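Local coordinates for malate dehydrogenase (Picrophilus torridus, PDB 4BGV), which probably catalyses the reversible, NAD-dependent oxidation of malate to oxaloacetate in the tricarboxylic acid cycle, at residues A18-I23 with P234-A239; K99-M104 with A313-Y318; K105-A110 with Y132-A137. All coordinates share one frame; numbering follows the deposited sequence.

Contact 1 of 3, residues A18-I23 with P234-A239; sequences AQTLAI and PGISIA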
loop_
_atom_site.group_PDB
_atom_site.type_symbol
_atom_site.label_atom_id
_atom_site.label_comp_id
_atom_site.label_asym_id
_atom_site.label_seq_id
_atom_site.Cartn_x
_atom_site.Cartn_y
_atom_site.Cartn_z
ATOM N N ALA A 18 16.001 -3.799 6.217
ATOM C CA ALA A 18 16.265 -2.814 5.165
ATOM C C ALA A 18 15.244 -2.929 4.029
ATOM O O ALA A 18 14.686 -1.922 3.564
ATOM C CB ALA A 18 17.697 -2.958 4.634
ATOM N N GLN A 19 14.976 -4.159 3.588
ATOM C CA GLN A 19 14.015 -4.350 2.496
ATOM C C GLN A 19 12.612 -3.942 2.947
ATOM O O GLN A 19 11.831 -3.390 2.167
ATOM C CB GLN A 19 14.024 -5.795 1.999
ATOM C CG GLN A 19 12.971 -6.097 0.910
ATOM C CD GLN A 19 13.252 -5.373 -0.418
ATOM O OE1 GLN A 19 13.874 -5.936 -1.329
ATOM N NE2 GLN A 19 12.770 -4.139 -0.540
ATOM N N THR A 20 12.302 -4.207 4.212
ATOM C CA THR A 20 10.998 -3.851 4.776
ATOM C C THR A 20 10.806 -2.332 4.862
ATOM O O THR A 20 9.748 -1.792 4.473
ATOM C CB THR A 20 10.819 -4.491 6.175
ATOM O OG1 THR A 20 10.905 -5.908 6.036
ATOM C CG2 THR A 20 9.455 -4.138 6.766
ATOM N N LEU A 21 11.822 -1.640 5.381
ATOM C CA LEU A 21 11.797 -0.174 5.436
ATOM C C LEU A 21 11.641 0.427 4.050
ATOM O O LEU A 21 10.948 1.431 3.889
ATOM C CB LEU A 21 13.075 0.371 6.075
ATOM C CG LEU A 21 13.218 -0.018 7.564
ATOM C CD1 LEU A 21 14.565 0.437 8.096
ATOM C CD2 LEU A 21 12.071 0.572 8.403
ATOM N N ALA A 22 12.280 -0.183 3.049
ATOM C CA ALA A 22 12.182 0.340 1.674
ATOM C C ALA A 22 10.769 0.183 1.134
ATOM O O ALA A 22 10.189 1.137 0.603
ATOM C CB ALA A 22 13.191 -0.347 0.752
ATOM N N ILE A 23 10.211 -1.021 1.272
ATOM C CA ILE A 23 8.822 -1.268 0.862
ATOM C C ILE A 23 7.832 -0.296 1.520
ATOM O O ILE A 23 6.921 0.208 0.870
ATOM C CB ILE A 23 8.426 -2.736 1.156
ATOM C CG1 ILE A 23 9.244 -3.662 0.241
ATOM C CG2 ILE A 23 6.916 -2.956 0.999
ATOM C CD1 ILE A 23 9.327 -5.107 0.715
ATOM N N PRO A 234 10.508 -11.225 12.507
ATOM C CA PRO A 234 11.307 -10.196 13.182
ATOM C C PRO A 234 11.477 -8.937 12.325
ATOM O O PRO A 234 11.330 -7.843 12.850
ATOM C CB PRO A 234 12.660 -10.886 13.371
ATOM C CG PRO A 234 12.298 -12.350 13.521
ATOM C CD PRO A 234 11.187 -12.540 12.527
ATOM N N GLY A 235 11.729 -9.082 11.030
ATOM C CA GLY A 235 11.936 -7.913 10.181
ATOM C C GLY A 235 10.799 -6.893 10.216
ATOM O O GLY A 235 11.027 -5.693 10.384
ATOM N N ILE A 236 9.565 -7.361 10.060
ATOM C CA ILE A 236 8.428 -6.443 10.115
ATOM C C ILE A 236 8.157 -5.979 11.556
ATOM O O ILE A 236 7.765 -4.841 11.771
ATOM C CB ILE A 236 7.155 -7.009 9.398
ATOM C CG1 ILE A 236 6.006 -5.985 9.413
ATOM C CG2 ILE A 236 6.703 -8.372 9.990
ATOM C CD1 ILE A 236 6.301 -4.719 8.634
ATOM N N SER A 237 8.407 -6.838 12.542
ATOM C CA SER A 237 8.216 -6.448 13.950
ATOM C C SER A 237 9.137 -5.282 14.333
ATOM O O SER A 237 8.756 -4.387 15.087
ATOM C CB SER A 237 8.466 -7.641 14.886
ATOM O OG SER A 237 7.547 -8.685 14.611
ATOM N N ILE A 238 10.341 -5.298 13.777
ATOM C CA ILE A 238 11.316 -4.242 13.997
ATOM C C ILE A 238 10.921 -2.986 13.222
ATOM O O ILE A 238 10.950 -1.870 13.762
ATOM C CB ILE A 238 12.701 -4.715 13.536
ATOM C CG1 ILE A 238 13.193 -5.863 14.429
ATOM C CG2 ILE A 238 13.695 -3.550 13.504
ATOM C CD1 ILE A 238 14.282 -6.698 13.737
ATOM N N ALA A 239 10.541 -3.166 11.958
ATOM C CA ALA A 239 10.166 -2.018 11.122
ATOM C C ALA A 239 8.986 -1.226 11.696
ATOM O O ALA A 239 8.967 -0.000 11.601
ATOM C CB ALA A 239 9.873 -2.462 9.693
#

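Contact 2 of 3, residues K99-M104 with A313-Y318; sequences KNIGIM and AIADDY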
loop_
_atom_site.group_PDB
_atom_site.type_symbol
_atom_site.label_atom_id
_atom_site.label_comp_id
_atom_site.label_asym_id
_atom_site.label_seq_id
_atom_site.Cartn_x
_atom_site.Cartn_y
_atom_site.Cartn_z
ATOM N N LYS A 99 29.812 -12.420 24.767
ATOM C CA LYS A 99 30.247 -12.094 23.410
ATOM C C LYS A 99 29.429 -10.942 22.843
ATOM O O LYS A 99 29.971 -9.999 22.263
ATOM C CB LYS A 99 30.111 -13.308 22.493
ATOM C CG LYS A 99 30.534 -13.043 21.049
ATOM C CD LYS A 99 32.021 -12.706 20.956
ATOM C CE LYS A 99 32.450 -12.408 19.522
ATOM N NZ LYS A 99 33.921 -12.150 19.409
ATOM N N ASN A 100 28.114 -11.021 23.002
ATOM C CA ASN A 100 27.258 -9.993 22.429
ATOM C C ASN A 100 27.363 -8.660 23.170
ATOM O O ASN A 100 27.291 -7.608 22.546
ATOM C CB ASN A 100 25.808 -10.473 22.326
ATOM C CG ASN A 100 25.592 -11.388 21.143
ATOM O OD1 ASN A 100 26.261 -11.255 20.111
ATOM N ND2 ASN A 100 24.679 -12.334 21.287
ATOM N N ILE A 101 27.539 -8.703 24.494
ATOM C CA ILE A 101 27.698 -7.472 25.265
ATOM C C ILE A 101 28.923 -6.694 24.763
ATOM O O ILE A 101 28.888 -5.466 24.628
ATOM C CB ILE A 101 27.790 -7.757 26.793
ATOM C CG1 ILE A 101 26.402 -8.102 27.343
ATOM C CG2 ILE A 101 28.323 -6.549 27.535
ATOM C CD1 ILE A 101 26.417 -8.694 28.744
ATOM N N GLY A 102 29.997 -7.424 24.462
ATOM C CA GLY A 102 31.203 -6.814 23.936
ATOM C C GLY A 102 30.953 -6.171 22.585
ATOM O O GLY A 102 31.467 -5.092 22.306
ATOM N N ILE A 103 30.165 -6.839 21.746
ATOM C CA ILE A 103 29.799 -6.288 20.445
ATOM C C ILE A 103 28.969 -5.007 20.619
ATOM O O ILE A 103 29.207 -4.007 19.938
ATOM C CB ILE A 103 29.046 -7.336 19.589
ATOM C CG1 ILE A 103 29.977 -8.505 19.252
ATOM C CG2 ILE A 103 28.517 -6.717 18.308
ATOM C CD1 ILE A 103 29.265 -9.713 18.678
ATOM N N MET A 104 28.033 -5.017 21.563
ATOM C CA MET A 104 27.214 -3.832 21.821
ATOM C C MET A 104 28.078 -2.685 22.330
ATOM O O MET A 104 27.834 -1.528 21.990
ATOM C CB MET A 104 26.099 -4.122 22.843
ATOM C CG MET A 104 25.059 -5.158 22.408
ATOM S SD MET A 104 24.164 -4.719 20.900
ATOM C CE MET A 104 25.092 -5.647 19.687
ATOM N N ALA A 313 23.516 -7.322 35.698
ATOM C CA ALA A 313 24.659 -7.293 36.603
ATOM C C ALA A 313 25.896 -7.860 35.902
ATOM O O ALA A 313 27.021 -7.401 36.121
ATOM C CB ALA A 313 24.349 -8.084 37.865
ATOM N N ILE A 314 25.678 -8.868 35.065
ATOM C CA ILE A 314 26.748 -9.425 34.241
ATOM C C ILE A 314 27.282 -8.362 33.273
ATOM O O ILE A 314 28.497 -8.238 33.086
ATOM C CB ILE A 314 26.271 -10.689 33.486
ATOM C CG1 ILE A 314 26.018 -11.825 34.485
ATOM C CG2 ILE A 314 27.290 -11.118 32.425
ATOM C CD1 ILE A 314 25.383 -13.048 33.879
ATOM N N ALA A 315 26.374 -7.581 32.687
ATOM C CA ALA A 315 26.773 -6.480 31.809
ATOM C C ALA A 315 27.582 -5.415 32.559
ATOM O O ALA A 315 28.621 -4.955 32.066
ATOM C CB ALA A 315 25.563 -5.867 31.138
ATOM N N ASP A 316 27.117 -5.034 33.748
ATOM C CA ASP A 316 27.884 -4.123 34.608
ATOM C C ASP A 316 29.306 -4.642 34.842
ATOM O O ASP A 316 30.278 -3.906 34.678
ATOM C CB ASP A 316 27.204 -3.932 35.966
ATOM C CG ASP A 316 25.891 -3.186 35.866
ATOM O OD1 ASP A 316 25.672 -2.492 34.849
ATOM O OD2 ASP A 316 25.088 -3.292 36.815
ATOM N N ASP A 317 29.412 -5.911 35.228
ATOM C CA ASP A 317 30.701 -6.533 35.501
ATOM C C ASP A 317 31.613 -6.515 34.276
ATOM O O ASP A 317 32.798 -6.196 34.389
ATOM C CB ASP A 317 30.506 -7.965 36.010
ATOM C CG ASP A 317 31.815 -8.697 36.208
ATOM O OD1 ASP A 317 32.490 -8.461 37.237
ATOM O OD2 ASP A 317 32.164 -9.522 35.336
ATOM N N TYR A 318 31.064 -6.852 33.110
ATOM C CA TYR A 318 31.836 -6.776 31.874
ATOM C C TYR A 318 32.380 -5.368 31.648
ATOM O O TYR A 318 33.560 -5.200 31.346
ATOM C CB TYR A 318 31.005 -7.210 30.659
ATOM C CG TYR A 318 31.784 -7.186 29.359
ATOM C CD1 TYR A 318 32.535 -8.283 28.961
ATOM C CD2 TYR A 318 31.766 -6.066 28.529
ATOM C CE1 TYR A 318 33.251 -8.266 27.776
ATOM C CE2 TYR A 318 32.477 -6.038 27.343
ATOM C CZ TYR A 318 33.215 -7.141 26.969
ATOM O OH TYR A 318 33.924 -7.127 25.792
HETATM O O HOH W 1 33.947 -4.966 24.491
#

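Contact 3 of 3, residues K105-A110 with Y132-A137; sequences KSVGEA and YAIYKA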
loop_
_atom_site.group_PDB
_atom_site.type_symbol
_atom_site.label_atom_id
_atom_site.label_comp_id
_atom_site.label_asym_id
_atom_site.label_seq_id
_atom_site.Cartn_x
_atom_site.Cartn_y
_atom_site.Cartn_z
ATOM N N LYS A 105 29.077 -3.008 23.151
ATOM C CA LYS A 105 29.976 -1.985 23.679
ATOM C C LYS A 105 30.688 -1.256 22.531
ATOM O O LYS A 105 30.684 -0.027 22.478
ATOM C CB LYS A 105 30.975 -2.566 24.702
ATOM C CG LYS A 105 31.856 -1.507 25.371
ATOM C CD LYS A 105 32.573 -2.048 26.621
ATOM C CE LYS A 105 33.415 -0.962 27.310
ATOM N NZ LYS A 105 34.536 -0.470 26.447
ATOM N N SER A 106 31.271 -2.006 21.602
ATOM C CA SER A 106 31.975 -1.375 20.492
ATOM C C SER A 106 31.016 -0.687 19.516
ATOM O O SER A 106 31.329 0.384 18.991
ATOM C CB SER A 106 32.891 -2.369 19.764
ATOM O OG SER A 106 32.138 -3.318 19.035
ATOM N N VAL A 107 29.855 -1.296 19.265
ATOM C CA VAL A 107 28.840 -0.642 18.440
ATOM C C VAL A 107 28.370 0.666 19.076
ATOM O O VAL A 107 28.279 1.694 18.398
ATOM C CB VAL A 107 27.635 -1.564 18.125
ATOM C CG1 VAL A 107 26.456 -0.758 17.605
ATOM C CG2 VAL A 107 28.035 -2.623 17.093
ATOM N N GLY A 108 28.100 0.634 20.379
ATOM C CA GLY A 108 27.652 1.824 21.088
ATOM C C GLY A 108 28.692 2.929 21.103
ATOM O O GLY A 108 28.360 4.120 21.027
ATOM N N GLU A 109 29.961 2.539 21.204
ATOM C CA GLU A 109 31.054 3.509 21.120
ATOM C C GLU A 109 31.137 4.170 19.746
ATOM O O GLU A 109 31.376 5.372 19.650
ATOM C CB GLU A 109 32.391 2.868 21.533
ATOM C CG GLU A 109 32.452 2.670 23.059
ATOM C CD GLU A 109 33.500 1.670 23.509
ATOM O OE1 GLU A 109 34.166 1.050 22.643
ATOM O OE2 GLU A 109 33.649 1.505 24.739
ATOM N N ALA A 110 30.927 3.389 18.690
ATOM C CA ALA A 110 30.870 3.940 17.340
ATOM C C ALA A 110 29.671 4.875 17.147
ATOM O O ALA A 110 29.778 5.896 16.473
ATOM C CB ALA A 110 30.856 2.818 16.287
ATOM N N TYR A 132 20.589 -2.248 27.293
ATOM C CA TYR A 132 21.312 -1.759 28.466
ATOM C C TYR A 132 22.789 -1.551 28.136
ATOM O O TYR A 132 23.364 -0.513 28.463
ATOM C CB TYR A 132 21.120 -2.731 29.630
ATOM C CG TYR A 132 21.722 -2.285 30.942
ATOM C CD1 TYR A 132 21.358 -1.069 31.532
ATOM C CD2 TYR A 132 22.647 -3.077 31.595
ATOM C CE1 TYR A 132 21.915 -0.666 32.739
ATOM C CE2 TYR A 132 23.203 -2.688 32.795
ATOM C CZ TYR A 132 22.834 -1.487 33.364
ATOM O OH TYR A 132 23.401 -1.123 34.558
ATOM N N ALA A 133 23.387 -2.506 27.431
ATOM C CA ALA A 133 24.781 -2.362 27.016
ATOM C C ALA A 133 24.977 -1.181 26.057
ATOM O O ALA A 133 25.958 -0.442 26.162
ATOM C CB ALA A 133 25.291 -3.656 26.384
ATOM N N ILE A 134 24.055 -1.015 25.115
ATOM C CA ILE A 134 24.143 0.105 24.173
ATOM C C ILE A 134 24.090 1.433 24.938
ATOM O O ILE A 134 24.831 2.375 24.631
ATOM C CB ILE A 134 23.040 0.028 23.089
ATOM C CG1 ILE A 134 23.345 -1.096 22.084
ATOM C CG2 ILE A 134 22.886 1.368 22.344
ATOM C CD1 ILE A 134 24.578 -0.840 21.171
ATOM N N TYR A 135 23.233 1.482 25.957
ATOM C CA TYR A 135 23.090 2.646 26.810
ATOM C C TYR A 135 24.402 2.936 27.545
ATOM O O TYR A 135 24.895 4.055 27.529
ATOM C CB TYR A 135 21.954 2.411 27.826
ATOM C CG TYR A 135 21.873 3.475 28.895
ATOM C CD1 TYR A 135 21.828 4.824 28.550
ATOM C CD2 TYR A 135 21.834 3.139 30.243
ATOM C CE1 TYR A 135 21.749 5.808 29.520
ATOM C CE2 TYR A 135 21.748 4.123 31.225
ATOM C CZ TYR A 135 21.710 5.457 30.848
ATOM O OH TYR A 135 21.623 6.451 31.800
ATOM N N LYS A 136 24.976 1.916 28.170
ATOM C CA LYS A 136 26.232 2.097 28.901
ATOM C C LYS A 136 27.388 2.546 27.997
ATOM O O LYS A 136 28.245 3.325 28.418
ATOM C CB LYS A 136 26.599 0.823 29.666
ATOM C CG LYS A 136 25.643 0.508 30.812
ATOM C CD LYS A 136 26.014 -0.817 31.474
ATOM C CE LYS A 136 27.348 -0.729 32.208
ATOM N NZ LYS A 136 27.189 -0.102 33.556
ATOM N N ALA A 137 27.402 2.071 26.756
ATOM C CA ALA A 137 28.517 2.358 25.851
ATOM C C ALA A 137 28.371 3.698 25.136
ATOM O O ALA A 137 29.365 4.369 24.877
ATOM C CB ALA A 137 28.674 1.234 24.824
#

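Contact 1 of 3, residues A18-I23 with P234-A239
T20 and A239 meet methyl to methyl where helix 12-23 passes helix 232-246, the axes of segments 18-23 and 234-239 crossing at -54°. From CB outward, T20 is in touch at once: its CB already lies 4.2 Å from A239 CB, and the branch then divides. CG2, anti to the backbone N, ends 3.4 Å from A239 CB, tighter than a normal carbon-carbon contact. The same methyl also meets the tip of I236, whose CD1 comes to 3.7 Å from T20 CG2, the two side chains crossing at about a right angle. OG1, the other branch, turns back to its own helix and bonds to the carbonyl O of T16, one turn earlier. Helix 12-23 is the first helix of the Rossmann fold, the one that follows the glycine-rich loop that probably binds NAD, and helix 232-246 belongs to the C-terminal domain, so this is a buried joint between the two domains. G235 sits close to V13, which by similarity binds NAD. L21 adds a second touch, its CD2 lying 4.0 Å from A239 CB. W53 of the second subunit packs on both T20 and I236.

Contact 2 of 3, residues K99-M104 with A313-Y318
A methyl of I101 rests against the ring of Y318, and with G102 these two residues account for most of the surface that helix 93-114 and helix 295-321 bury here. The first helix belongs to the Rossmann-type NAD-binding domain; the second is the long helix at the C-terminal end of the chain, which lies back across it, the axes of segments 99-104 and 313-318 crossing at -60°.

I101 buries the most, and it works with two branches. CG2, which stands anti to the backbone N, meets the ring of Y318, 3.6 Å from its CD2, approaching obliquely. CD1 goes the other way along the C-terminal helix and settles on A315, 3.8 Å from both the CA and the CB of that residue; I314 CG2 is a more distant neighbour. M130 of helix 127-138 also packs on I101. N100, next to I101 in sequence, probably binds NAD.

Y318 has its CG anti to the backbone N (chi1 -178°), which carries the ring out from its own helix and lays its far end on G102. Y318 OH lies 3.3 Å from G102 CA. A CB on G102 would come to a clashing 2.6 Å from Y318 OH, so the absence of a side chain lets the phenol come this close. L98 and K105 of helix 93-114 also touch the tyrosine. A water in the plane of the ring, at its edge, sits 2.5 Å from Y318 OH and gives a weak hydrogen bond to G102 O.

Contact 3 of 3, residues K105-A110 with Y132-A137
This is a close, largely buried helix-helix contact inside the NAD-binding domain, with A137 of helix 127-138 set against the backbone of K105 and G108 on helix 93-114. The axes of segments 105-110 and 132-137 come within 7.8 Å and cross at -47°. Such an approach is possible because G108 has no side chain: a CB there would clash with that of A137, and the two CA atoms, of G108 and A137, are 4.9 Å apart.

The A137 methyl points toward the other helix. Its CB lies 3.3 Å from K105 O and 3.9 Å from G108 CA, so a carbonyl and a bare CA form the floor under it. Helices 93-114 and 127-138 are the connections of two successive beta-alpha-beta crossovers of the Rossmann fold (strands 78-81, 119-122 and 145-147) and pack side by side on the same face of the parallel sheet. Beside A137, I134 has CG1 anti to its carbonyl carbon (chi1 -73°); this and the second torsion together bring CD1 over to G108 N at 3.9 Å and V107 CG1 at 4.0 Å. M104 packs on the same isoleucine.

At the outer margin, E109 lays its CG 4.0 Å from A137 O, then runs extended beyond CG, up to the ammonium of K105. K105 NZ meets E109 OE2 at 2.8 Å, on the syn side and 17° out of the carboxylate plane, a salt bridge spanning one helical turn. An alanine in place of E109 would remove both the CG that touches A137 and the carboxylate, and is likely to leave the K105 ammonium without its charged mate and freer to turn. The aliphatic part of K105 also contributes: its CG passes by the A137 methyl, while F319 of helix 295-321 touches the same lysine side chain.

Contacts 2 and 3 are neighbours, their centres about 9 Å apart, and both use helix 93-114, which meets the C-terminal helix 295-321 in one and helix 127-138 in the other. They also bond directly: D316 of contact 2 forms a salt bridge with K136 of contact 3 and probably a hydrogen bond with Y132, so three helices from both domains make one cluster. The centre of contact 1 is about 27 Å from that of contact 2, on the opposite side of the chain's centre, and about 23 Å from that of contact 3. Along the chain, contact 3 is nested inside the loops closed by each of the others, while contacts 1 and 2 interleave. The two domains are thus joined at two separate places.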